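Local structure of thiosulfate sulfurtransferase (Pseudomonas aeruginosa, 1YT8) at residues E173-V178 against L207-P212; R256-R261 against S338-A343; L286-P291 against G308-E313. The protein is probably a thiosulfate sulfurtransferase, moving sulfur from thiosulfate to cyanide, and is built from a series of rhodanese-like domains. All blocks are in the same frame, centred on the assembly; numbering follows the deposited sequence.

Contact 1 of 3, residues E173-V178 against L207-P212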
ATOM      1  N   GLU A 173       6.792  12.804   8.628  1.00 14.98           N
ATOM      2  CA  GLU A 173       7.072  14.232   8.751  1.00 13.77           C
ATOM      3  C   GLU A 173       6.907  14.766  10.179  1.00 13.74           C
ATOM      4  O   GLU A 173       7.407  15.839  10.504  1.00 12.72           O
ATOM      5  CB  GLU A 173       6.145  15.036   7.829  1.00 15.52           C
ATOM      6  CG  GLU A 173       6.168  14.654   6.347  1.00 17.35           C
ATOM      7  CD  GLU A 173       7.484  14.984   5.656  1.00 17.21           C
ATOM      8  OE1 GLU A 173       8.168  15.937   6.090  1.00 16.83           O
ATOM      9  OE2 GLU A 173       7.823  14.303   4.665  1.00 16.63           O
ATOM     10  N   LEU A 174       6.209  14.022  11.031  1.00 13.44           N
ATOM     11  CA  LEU A 174       5.952  14.469  12.401  1.00 13.05           C
ATOM     12  C   LEU A 174       7.150  14.971  13.206  1.00 12.85           C
ATOM     13  O   LEU A 174       7.149  16.113  13.670  1.00 14.72           O
ATOM     14  CB  LEU A 174       5.219  13.366  13.175  1.00 13.77           C
ATOM     15  CG  LEU A 174       3.768  13.147  12.712  1.00 10.86           C
ATOM     16  CD1 LEU A 174       3.229  11.863  13.310  1.00 13.37           C
ATOM     17  CD2 LEU A 174       2.902  14.337  13.133  1.00  9.31           C
ATOM     18  N   VAL A 175       8.169  14.139  13.378  1.00 12.08           N
ATOM     19  CA  VAL A 175       9.338  14.551  14.147  1.00 12.30           C
ATOM     20  C   VAL A 175      10.080  15.706  13.475  1.00 12.49           C
ATOM     21  O   VAL A 175      10.660  16.562  14.147  1.00 15.99           O
ATOM     22  CB  VAL A 175      10.296  13.355  14.356  1.00 12.48           C
ATOM     23  CG1 VAL A 175      11.557  13.799  15.087  1.00 14.46           C
ATOM     24  CG2 VAL A 175       9.582  12.275  15.160  1.00 12.53           C
ATOM     25  N   LEU A 176      10.041  15.744  12.148  1.00 12.49           N
ATOM     26  CA  LEU A 176      10.719  16.795  11.395  1.00 13.71           C
ATOM     27  C   LEU A 176      10.030  18.164  11.427  1.00 15.47           C
ATOM     28  O   LEU A 176      10.701  19.194  11.484  1.00 17.41           O
ATOM     29  CB  LEU A 176      10.882  16.370   9.932  1.00 14.38           C
ATOM     30  CG  LEU A 176      11.557  17.355   8.963  1.00 15.49           C
ATOM     31  CD1 LEU A 176      13.030  17.515   9.320  1.00 12.78           C
ATOM     32  CD2 LEU A 176      11.428  16.840   7.534  1.00 13.65           C
ATOM     33  N   ARG A 177       8.700  18.176  11.399  1.00 14.97           N
ATOM     34  CA  ARG A 177       7.954  19.436  11.355  1.00 16.23           C
ATOM     35  C   ARG A 177       7.352  19.967  12.653  1.00 15.62           C
ATOM     36  O   ARG A 177       6.995  21.143  12.720  1.00 15.78           O
ATOM     37  CB  ARG A 177       6.810  19.311  10.347  1.00 17.25           C
ATOM     38  CG  ARG A 177       7.162  18.565   9.071  1.00 18.97           C
ATOM     39  CD  ARG A 177       7.936  19.418   8.094  1.00 17.86           C
ATOM     40  NE  ARG A 177       8.336  18.634   6.930  1.00 17.67           N
ATOM     41  CZ  ARG A 177       8.979  19.128   5.876  1.00 19.48           C
ATOM     42  NH1 ARG A 177       9.294  20.416   5.833  1.00 18.40           N
ATOM     43  NH2 ARG A 177       9.322  18.328   4.874  1.00 16.46           N
ATOM     44  N   VAL A 178       7.239  19.122  13.674  1.00 14.22           N
ATOM     45  CA  VAL A 178       6.594  19.528  14.924  1.00 15.39           C
ATOM     46  C   VAL A 178       7.098  20.791  15.623  1.00 17.34           C
ATOM     47  O   VAL A 178       6.300  21.549  16.180  1.00 16.94           O
ATOM     48  CB  VAL A 178       6.573  18.361  15.955  1.00 14.76           C
ATOM     49  CG1 VAL A 178       7.970  18.080  16.475  1.00 13.55           C
ATOM     50  CG2 VAL A 178       5.619  18.698  17.101  1.00 17.07           C
ATOM     51  N   LEU A 207       7.189  10.860  21.081  1.00 14.95           N
ATOM     52  CA  LEU A 207       7.649  10.566  22.432  1.00 15.54           C
ATOM     53  C   LEU A 207       9.048   9.971  22.372  1.00 15.57           C
ATOM     54  O   LEU A 207       9.920  10.348  23.153  1.00 16.33           O
ATOM     55  CB  LEU A 207       6.700   9.586  23.120  1.00 14.47           C
ATOM     56  CG  LEU A 207       5.308  10.151  23.407  1.00 18.33           C
ATOM     57  CD1 LEU A 207       4.376   9.047  23.877  1.00 16.13           C
ATOM     58  CD2 LEU A 207       5.434  11.252  24.453  1.00 18.65           C
ATOM     59  N   ASN A 208       9.261   9.041  21.443  1.00 15.57           N
ATOM     60  CA  ASN A 208      10.571   8.411  21.286  1.00 14.72           C
ATOM     61  C   ASN A 208      11.634   9.446  20.911  1.00 13.63           C
ATOM     62  O   ASN A 208      12.792   9.346  21.330  1.00 12.82           O
ATOM     63  CB  ASN A 208      10.508   7.303  20.224  1.00 14.49           C
ATOM     64  CG  ASN A 208       9.819   6.045  20.733  1.00 14.87           C
ATOM     65  OD1 ASN A 208       9.394   5.979  21.887  1.00 16.11           O
ATOM     66  ND2 ASN A 208       9.713   5.035  19.871  1.00 14.25           N
ATOM     67  N   ALA A 209      11.234  10.435  20.118  1.00 15.69           N
ATOM     68  CA  ALA A 209      12.133  11.506  19.700  1.00 17.07           C
ATOM     69  C   ALA A 209      12.316  12.511  20.839  1.00 18.99           C
ATOM     70  O   ALA A 209      13.126  13.431  20.742  1.00 21.75           O
ATOM     71  CB  ALA A 209      11.584  12.205  18.469  1.00 16.42           C
ATOM     72  N   GLY A 210      11.538  12.338  21.904  1.00 19.96           N
ATOM     73  CA  GLY A 210      11.641  13.195  23.077  1.00 21.47           C
ATOM     74  C   GLY A 210      11.263  14.667  23.024  1.00 22.34           C
ATOM     75  O   GLY A 210      11.956  15.491  23.620  1.00 23.90           O
ATOM     76  N   ILE A 211      10.179  15.023  22.342  1.00 22.39           N
ATOM     77  CA  ILE A 211       9.797  16.434  22.300  1.00 21.83           C
ATOM     78  C   ILE A 211       9.256  16.851  23.667  1.00 20.87           C
ATOM     79  O   ILE A 211       8.714  16.031  24.405  1.00 19.41           O
ATOM     80  CB  ILE A 211       8.728  16.718  21.221  1.00 22.68           C
ATOM     81  CG1 ILE A 211       7.426  15.990  21.556  1.00 22.64           C
ATOM     82  CG2 ILE A 211       9.246  16.284  19.858  1.00 23.07           C
ATOM     83  CD1 ILE A 211       6.261  16.430  20.684  1.00 18.78           C
ATOM     84  N   PRO A 212       9.399  18.138  24.023  1.00 20.05           N
ATOM     85  CA  PRO A 212       8.924  18.648  25.315  1.00 20.41           C
ATOM     86  C   PRO A 212       7.405  18.799  25.470  1.00 20.57           C
ATOM     87  O   PRO A 212       6.896  18.854  26.592  1.00 19.36           O
ATOM     88  CB  PRO A 212       9.653  19.983  25.432  1.00 22.11           C
ATOM     89  CG  PRO A 212       9.678  20.454  24.019  1.00 20.21           C
ATOM     90  CD  PRO A 212      10.081  19.201  23.262  1.00 21.60           C
TER

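Contact 2 of 3, residues R256-R261 against S338-A343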
ATOM      1  N   ARG A 256      18.217  10.138  14.895  1.00 18.74           N
ATOM      2  CA  ARG A 256      19.334   9.213  14.756  1.00 17.86           C
ATOM      3  C   ARG A 256      19.483   8.372  16.024  1.00 17.95           C
ATOM      4  O   ARG A 256      19.813   7.187  15.955  1.00 18.00           O
ATOM      5  CB  ARG A 256      20.630   9.983  14.465  1.00 16.96           C
ATOM      6  CG  ARG A 256      21.888   9.113  14.390  1.00 18.85           C
ATOM      7  CD  ARG A 256      21.736   7.937  13.422  1.00 18.94           C
ATOM      8  NE  ARG A 256      22.980   7.180  13.300  1.00 18.06           N
ATOM      9  CZ  ARG A 256      24.002   7.537  12.527  1.00 19.96           C
ATOM     10  NH1 ARG A 256      23.931   8.639  11.792  1.00 19.98           N
ATOM     11  NH2 ARG A 256      25.107   6.802  12.503  1.00 23.84           N
ATOM     12  N   ALA A 257      19.229   8.978  17.179  1.00 17.60           N
ATOM     13  CA  ALA A 257      19.329   8.259  18.444  1.00 18.45           C
ATOM     14  C   ALA A 257      18.256   7.169  18.517  1.00 18.00           C
ATOM     15  O   ALA A 257      18.506   6.065  19.009  1.00 17.77           O
ATOM     16  CB  ALA A 257      19.179   9.227  19.616  1.00 20.05           C
ATOM     17  N   VAL A 258      17.057   7.480  18.030  1.00 17.44           N
ATOM     18  CA  VAL A 258      15.968   6.507  18.033  1.00 17.53           C
ATOM     19  C   VAL A 258      16.325   5.337  17.115  1.00 16.65           C
ATOM     20  O   VAL A 258      16.129   4.173  17.469  1.00 17.03           O
ATOM     21  CB  VAL A 258      14.644   7.149  17.557  1.00 17.68           C
ATOM     22  CG1 VAL A 258      13.538   6.094  17.483  1.00 18.61           C
ATOM     23  CG2 VAL A 258      14.240   8.258  18.519  1.00 16.24           C
ATOM     24  N   ALA A 259      16.859   5.656  15.942  1.00 16.11           N
ATOM     25  CA  ALA A 259      17.254   4.638  14.973  1.00 16.33           C
ATOM     26  C   ALA A 259      18.358   3.747  15.543  1.00 18.05           C
ATOM     27  O   ALA A 259      18.304   2.522  15.415  1.00 17.12           O
ATOM     28  CB  ALA A 259      17.726   5.299  13.685  1.00 15.08           C
ATOM     29  N   ASP A 260      19.360   4.355  16.174  1.00 18.40           N
ATOM     30  CA  ASP A 260      20.443   3.565  16.752  1.00 20.12           C
ATOM     31  C   ASP A 260      19.883   2.639  17.826  1.00 19.28           C
ATOM     32  O   ASP A 260      20.282   1.481  17.931  1.00 20.05           O
ATOM     33  CB  ASP A 260      21.521   4.465  17.371  1.00 21.47           C
ATOM     34  CG  ASP A 260      22.295   5.261  16.331  1.00 24.67           C
ATOM     35  OD1 ASP A 260      22.391   4.810  15.167  1.00 22.59           O
ATOM     36  OD2 ASP A 260      22.827   6.335  16.687  1.00 24.35           O
ATOM     37  N   ARG A 261      18.944   3.162  18.610  1.00 18.78           N
ATOM     38  CA  ARG A 261      18.309   2.418  19.695  1.00 20.36           C
ATOM     39  C   ARG A 261      17.581   1.184  19.154  1.00 19.03           C
ATOM     40  O   ARG A 261      17.601   0.117  19.773  1.00 17.24           O
ATOM     41  CB  ARG A 261      17.310   3.332  20.416  1.00 21.61           C
ATOM     42  CG  ARG A 261      17.109   3.079  21.908  1.00 27.48           C
ATOM     43  CD  ARG A 261      16.452   1.745  22.205  1.00 30.75           C
ATOM     44  NE  ARG A 261      15.954   1.700  23.578  1.00 34.89           N
ATOM     45  CZ  ARG A 261      15.338   0.653  24.125  1.00 38.13           C
ATOM     46  NH1 ARG A 261      15.139  -0.455  23.419  1.00 39.15           N
ATOM     47  NH2 ARG A 261      14.910   0.718  25.380  1.00 41.15           N
ATOM     48  N   SER A 338      11.415   6.339  10.245  1.00 13.80           N
ATOM     49  CA  SER A 338      10.726   5.260   9.544  1.00 11.82           C
ATOM     50  C   SER A 338      11.464   3.939   9.724  1.00 11.87           C
ATOM     51  O   SER A 338      10.844   2.890   9.919  1.00 11.06           O
ATOM     52  CB  SER A 338      10.595   5.591   8.052  1.00 11.31           C
ATOM     53  OG  SER A 338       9.773   6.730   7.855  1.00 11.97           O
ATOM     54  N   ALA A 339      12.792   3.995   9.655  1.00 13.39           N
ATOM     55  CA  ALA A 339      13.616   2.800   9.826  1.00 13.06           C
ATOM     56  C   ALA A 339      13.456   2.226  11.234  1.00 13.02           C
ATOM     57  O   ALA A 339      13.398   1.008  11.410  1.00 13.75           O
ATOM     58  CB  ALA A 339      15.082   3.131   9.557  1.00 12.43           C
ATOM     59  N   SER A 340      13.370   3.094  12.240  1.00 11.97           N
ATOM     60  CA  SER A 340      13.223   2.605  13.609  1.00 13.19           C
ATOM     61  C   SER A 340      11.950   1.768  13.743  1.00 11.13           C
ATOM     62  O   SER A 340      11.933   0.766  14.455  1.00 10.63           O
ATOM     63  CB  SER A 340      13.217   3.769  14.620  1.00 12.21           C
ATOM     64  OG  SER A 340      12.007   4.504  14.602  1.00 14.27           O
ATOM     65  N   TRP A 341      10.887   2.172  13.050  1.00 12.30           N
ATOM     66  CA  TRP A 341       9.633   1.427  13.102  1.00 10.37           C
ATOM     67  C   TRP A 341       9.731   0.110  12.327  1.00 10.53           C
ATOM     68  O   TRP A 341       9.257  -0.929  12.788  1.00 11.42           O
ATOM     69  CB  TRP A 341       8.484   2.293  12.563  1.00 12.03           C
ATOM     70  CG  TRP A 341       8.114   3.399  13.510  1.00 13.06           C
ATOM     71  CD1 TRP A 341       8.067   4.738  13.237  1.00 11.89           C
ATOM     72  CD2 TRP A 341       7.775   3.258  14.895  1.00 12.35           C
ATOM     73  NE1 TRP A 341       7.722   5.441  14.374  1.00 12.87           N
ATOM     74  CE2 TRP A 341       7.536   4.554  15.403  1.00 13.92           C
ATOM     75  CE3 TRP A 341       7.651   2.156  15.759  1.00 13.62           C
ATOM     76  CZ2 TRP A 341       7.178   4.781  16.740  1.00 13.60           C
ATOM     77  CZ3 TRP A 341       7.296   2.382  17.088  1.00 14.95           C
ATOM     78  CH2 TRP A 341       7.065   3.686  17.564  1.00 15.37           C
ATOM     79  N   LEU A 342      10.352   0.152  11.151  1.00 12.72           N
ATOM     80  CA  LEU A 342      10.518  -1.055  10.341  1.00 12.92           C
ATOM     81  C   LEU A 342      11.388  -2.078  11.085  1.00 12.43           C
ATOM     82  O   LEU A 342      11.170  -3.288  10.991  1.00 10.96           O
ATOM     83  CB  LEU A 342      11.144  -0.685   8.985  1.00 11.88           C
ATOM     84  CG  LEU A 342      10.214   0.129   8.074  1.00 12.74           C
ATOM     85  CD1 LEU A 342      11.006   0.815   6.968  1.00 12.81           C
ATOM     86  CD2 LEU A 342       9.150  -0.788   7.496  1.00 13.75           C
ATOM     87  N   ALA A 343      12.374  -1.585  11.832  1.00 11.67           N
ATOM     88  CA  ALA A 343      13.256  -2.455  12.604  1.00 10.55           C
ATOM     89  C   ALA A 343      12.448  -3.157  13.697  1.00 11.82           C
ATOM     90  O   ALA A 343      12.623  -4.353  13.949  1.00 11.86           O
ATOM     91  CB  ALA A 343      14.382  -1.631  13.229  1.00 10.04           C
TER

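Contact 3 of 3, residues L286-P291 against G308-E313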
ATOM      1  N   LEU A 286      14.381   2.606  -0.902  1.00 16.12           N
ATOM      2  CA  LEU A 286      13.178   3.430  -0.753  1.00 15.87           C
ATOM      3  C   LEU A 286      13.369   4.872  -0.264  1.00 14.04           C
ATOM      4  O   LEU A 286      14.066   5.114   0.716  1.00 15.49           O
ATOM      5  CB  LEU A 286      12.222   2.710   0.195  1.00 15.34           C
ATOM      6  CG  LEU A 286      12.073   1.205  -0.056  1.00 16.29           C
ATOM      7  CD1 LEU A 286      11.317   0.573   1.100  1.00 15.03           C
ATOM      8  CD2 LEU A 286      11.356   0.963  -1.373  1.00 15.37           C
ATOM      9  N   ASP A 287      12.713   5.811  -0.947  1.00 14.67           N
ATOM     10  CA  ASP A 287      12.764   7.246  -0.631  1.00 13.64           C
ATOM     11  C   ASP A 287      11.522   7.597   0.205  1.00 13.10           C
ATOM     12  O   ASP A 287      10.400   7.551  -0.303  1.00 12.30           O
ATOM     13  CB  ASP A 287      12.751   8.051  -1.939  1.00 14.39           C
ATOM     14  CG  ASP A 287      13.070   9.529  -1.738  1.00 18.09           C
ATOM     15  OD1 ASP A 287      12.519  10.155  -0.808  1.00 16.64           O
ATOM     16  OD2 ASP A 287      13.867  10.071  -2.537  1.00 17.79           O
ATOM     17  N   VAL A 288      11.724   7.957   1.473  1.00 13.20           N
ATOM     18  CA  VAL A 288      10.607   8.267   2.369  1.00 12.63           C
ATOM     19  C   VAL A 288      10.119   9.721   2.421  1.00 13.50           C
ATOM     20  O   VAL A 288       9.272  10.071   3.255  1.00 14.20           O
ATOM     21  CB  VAL A 288      10.929   7.809   3.815  1.00 10.96           C
ATOM     22  CG1 VAL A 288      11.159   6.300   3.844  1.00 10.86           C
ATOM     23  CG2 VAL A 288      12.154   8.548   4.352  1.00 14.38           C
ATOM     24  N   ARG A 289      10.637  10.568   1.538  1.00 13.25           N
ATOM     25  CA  ARG A 289      10.225  11.970   1.506  1.00 14.10           C
ATOM     26  C   ARG A 289       8.866  12.098   0.811  1.00 13.65           C
ATOM     27  O   ARG A 289       8.275  11.096   0.405  1.00 13.52           O
ATOM     28  CB  ARG A 289      11.272  12.802   0.761  1.00 15.36           C
ATOM     29  CG  ARG A 289      12.678  12.685   1.331  1.00 16.01           C
ATOM     30  CD  ARG A 289      13.675  13.383   0.422  1.00 15.52           C
ATOM     31  NE  ARG A 289      13.671  12.779  -0.907  1.00 17.23           N
ATOM     32  CZ  ARG A 289      14.070  13.395  -2.012  1.00 18.63           C
ATOM     33  NH1 ARG A 289      14.514  14.645  -1.954  1.00 17.94           N
ATOM     34  NH2 ARG A 289      14.007  12.765  -3.178  1.00 19.17           N
ATOM     35  N   THR A 290       8.367  13.326   0.683  1.00 12.50           N
ATOM     36  CA  THR A 290       7.079  13.560   0.027  1.00 13.52           C
ATOM     37  C   THR A 290       7.180  13.236  -1.461  1.00 14.36           C
ATOM     38  O   THR A 290       8.273  13.208  -2.026  1.00 15.54           O
ATOM     39  CB  THR A 290       6.620  15.035   0.160  1.00 14.38           C
ATOM     40  OG1 THR A 290       7.544  15.894  -0.527  1.00 17.07           O
ATOM     41  CG2 THR A 290       6.539  15.441   1.628  1.00 13.55           C
ATOM     42  N   PRO A 291       6.038  12.969  -2.115  1.00 15.97           N
ATOM     43  CA  PRO A 291       6.053  12.654  -3.548  1.00 18.97           C
ATOM     44  C   PRO A 291       6.687  13.783  -4.369  1.00 19.92           C
ATOM     45  O   PRO A 291       7.431  13.532  -5.318  1.00 19.85           O
ATOM     46  CB  PRO A 291       4.571  12.467  -3.869  1.00 18.04           C
ATOM     47  CG  PRO A 291       4.038  11.865  -2.599  1.00 16.59           C
ATOM     48  CD  PRO A 291       4.697  12.742  -1.544  1.00 16.81           C
ATOM     49  N   GLY A 308       5.476   7.625   6.316  1.00 12.45           N
ATOM     50  CA  GLY A 308       4.283   7.240   7.053  1.00 13.27           C
ATOM     51  C   GLY A 308       3.532   6.088   6.411  1.00 12.46           C
ATOM     52  O   GLY A 308       3.051   5.186   7.098  1.00 12.64           O
ATOM     53  N   GLN A 309       3.430   6.119   5.090  1.00 12.51           N
ATOM     54  CA  GLN A 309       2.738   5.060   4.373  1.00 12.48           C
ATOM     55  C   GLN A 309       3.595   3.809   4.200  1.00 12.52           C
ATOM     56  O   GLN A 309       3.063   2.715   4.027  1.00 15.98           O
ATOM     57  CB  GLN A 309       2.257   5.574   3.016  1.00 12.33           C
ATOM     58  CG  GLN A 309       1.120   6.579   3.132  1.00 13.38           C
ATOM     59  CD  GLN A 309      -0.023   6.062   3.995  1.00 13.22           C
ATOM     60  OE1 GLN A 309      -0.164   6.446   5.159  1.00 16.39           O
ATOM     61  NE2 GLN A 309      -0.838   5.174   3.430  1.00 12.56           N
ATOM     62  N   LEU A 310       4.916   3.959   4.241  1.00 14.27           N
ATOM     63  CA  LEU A 310       5.786   2.787   4.120  1.00 13.23           C
ATOM     64  C   LEU A 310       5.591   1.959   5.390  1.00 12.87           C
ATOM     65  O   LEU A 310       5.552   0.725   5.356  1.00 13.23           O
ATOM     66  CB  LEU A 310       7.252   3.206   3.993  1.00 13.56           C
ATOM     67  CG  LEU A 310       8.296   2.078   3.998  1.00 14.89           C
ATOM     68  CD1 LEU A 310       8.032   1.105   2.858  1.00 15.12           C
ATOM     69  CD2 LEU A 310       9.692   2.676   3.865  1.00 12.85           C
ATOM     70  N   VAL A 311       5.455   2.656   6.513  1.00 13.41           N
ATOM     71  CA  VAL A 311       5.254   2.005   7.797  1.00 13.31           C
ATOM     72  C   VAL A 311       3.838   1.430   7.909  1.00 13.22           C
ATOM     73  O   VAL A 311       3.636   0.392   8.538  1.00 15.22           O
ATOM     74  CB  VAL A 311       5.520   3.001   8.955  1.00 14.53           C
ATOM     75  CG1 VAL A 311       5.165   2.370  10.307  1.00 12.01           C
ATOM     76  CG2 VAL A 311       7.003   3.404   8.947  1.00 13.58           C
ATOM     77  N   GLN A 312       2.871   2.094   7.277  1.00 13.35           N
ATOM     78  CA  GLN A 312       1.468   1.668   7.314  1.00 13.06           C
ATOM     79  C   GLN A 312       1.101   0.565   6.310  1.00 12.93           C
ATOM     80  O   GLN A 312       0.297  -0.312   6.622  1.00 13.64           O
ATOM     81  CB  GLN A 312       0.561   2.885   7.083  1.00 13.06           C
ATOM     82  CG  GLN A 312      -0.936   2.590   7.000  1.00 12.70           C
ATOM     83  CD  GLN A 312      -1.551   2.198   8.335  1.00 15.57           C
ATOM     84  OE1 GLN A 312      -0.924   2.330   9.391  1.00 15.88           O
ATOM     85  NE2 GLN A 312      -2.792   1.727   8.294  1.00 16.35           N
ATOM     86  N   GLU A 313       1.682   0.606   5.113  1.00 12.87           N
ATOM     87  CA  GLU A 313       1.372  -0.386   4.077  1.00 13.14           C
ATOM     88  C   GLU A 313       2.640  -1.102   3.613  1.00 12.33           C
ATOM     89  O   GLU A 313       2.844  -1.312   2.418  1.00 13.46           O
ATOM     90  CB  GLU A 313       0.713   0.303   2.871  1.00 14.22           C
ATOM     91  CG  GLU A 313      -0.421   1.265   3.220  1.00 14.63           C
ATOM     92  CD  GLU A 313      -1.064   1.894   1.989  1.00 18.74           C
ATOM     93  OE1 GLU A 313      -0.331   2.198   1.021  1.00 17.84           O
ATOM     94  OE2 GLU A 313      -2.298   2.099   1.993  1.00 20.96           O
TER

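Contact 1 of 3, residues E173-V178 against L207-P212
With CG1 anti to the backbone N (chi1 177°), V175 presents both of its methyls to the CB of A209: CG1 lies 3.7 Å and CG2 3.9 Å from that single carbon, which fits against the fork of the valine. One turn further on, V178 takes a different rotamer, with CG1 set between the backbone N and the carbonyl carbon (chi1 70°). That methyl reaches CG2 of I211 at 4.0 Å, and the two branched side chains cross obliquely. Helix 174-181 thus offers positions i and i+3, one ridge of its surface, to a chain that is just leaving helix 197-208. The helix ends in a Schellman motif, in which G210 adopts a positive phi of 67° and the backbone N of G210 bonds to the O of L207. The turn lets A209 and I211 both direct their CB toward the same neighbour although they straddle the glycine. Each side of the contact belongs to the second rhodanese-like domain, where L206 touches V175, V178 and I211, and V189 of the central parallel sheet backs V178. Away from A209 and I211, R177 holds E173 side-on, NE and NH2 both donating to OE1, at 2.8 Å for NE. The two bonds tie side chains four residues apart, while E173 OE2 has a salt bridge to R334. The side chains that meet across the two segments are all apolar, so the joint rests on methyl packing rather than on directional bonds.

Contact 2 of 3, residues R256-R261 against S338-A343
V258 and S340 meet through a methyl and a hydroxymethyl group. The valine holds CG1 anti to its backbone N (chi1 176°), which carries this methyl to the serine, 3.6 Å from OG and 3.7 Å from CB of S340. The serine in turn places OG between its own backbone N and carbonyl carbon (chi1 74°), a rotamer that suits a hydroxyl turning back along its helix: OG is hydrogen-bonded to the carbonyl O of M337, one turn earlier. The polar atom is thereby satisfied within its own helix, and its approach to V258 is van der Waals packing. Beside this pair the backbones come unusually near. The CA atoms of A259 and S340 are 4.7 Å apart, and CB of S340 rests 4.1 Å from CA of A259, so that small side chains at both positions allow one helix to sit almost directly on the other.

The helices joined here are 245-262, which precedes the first strand of the third five-stranded parallel sheet, and 334-344, which follows strand 324-328 of that rhodanese-like unit. The latter has its other flank on the sheet, A339 and L342 touching L327, and so lies between the sheet and helix 245-262. The indole of W341 has S340 OG above one face, offset toward the rim, and packs on helix 197-208, with NE1 hydrogen-bonded to OG of S205. Within helix 245-262, R256 NE donates to D260 OD1 at 3.1 Å, with the acceptor in the guanidinium plane and the bond angle at 155°.

Contact 3 of 3, residues L286-P291 against G308-E313
In the third rhodanese-like unit, a five-stranded parallel sheet with the order 1-5-4-2-3, this contact joins the end of strand 283-287 to helix 307-312, whose Q312 belongs to the sulfite pocket. Hydrophobic packing across it centres on L310. Its CG stands anti to the backbone N (chi1 174°), which extends the isobutyl group toward the strand, and the two methyls divide the work. CD1 of L310 lies 3.8 Å from CD1 of L286, and CD2 of L310 is at the same 3.8 Å from that methyl, so one leucine tip fits against the fork of the other, the side chains crossing at about a right angle. CD2 also meets CG1 of V288, at 3.9 Å, and thereby bridges L286 and V288; the CB of D287, between them, points away from the helix. L327 of the neighbouring strand touches L286, V288 and L310 alike, while L342 of helix 334-344 adds a further apolar side to L310.

The turn after the strand is fixed by polar groups away from the helix. D287 OD1 accepts from the backbone N of R289 at 3.0 Å, an Asx turn, and also from NE of the same arginine at 2.9 Å. The R289 guanidinium meets the carboxylate side-on, NE to OD1 and NH2 to OD2, and its NH1 has a second anionic partner in D330. With D287, D330 and the O of G297 as partners, the guanidinium is probably held in one orientation, and it probably stabilises the negative charge of D287. Of the two side-on bonds, NE to OD1 is the straighter at 167°, with OD1 using its syn lone pair, whereas NH2 reaches D287 OD2 at 2.8 Å and 144°.

In the fold
Helix 334-344 connects all three sites. Contact 2 uses its S340 flank, contact 3 meets it where CD1 of L342 lies 3.8 Å from CD2 of L310, and contact 1 reaches it through N208, whose ND2 is 3.8 Å from CH2 of W341. Contacts 1 and 2 also touch directly, O of N208 lying 3.3 Å from CG2 of V258; their centres are about 13 Å apart. Contact 3, nested in the chain loop closed by contact 2, has its centre about 14 Å from that of contact 2 and 17 Å from that of contact 1, which it touches where OE2 of E173 lies 3.5 Å from CG2 of T290. The sulfite pocket draws on two rhodanese-like ranges: Q312 joins residues 193-198, at the start of the helix ending at contact 1.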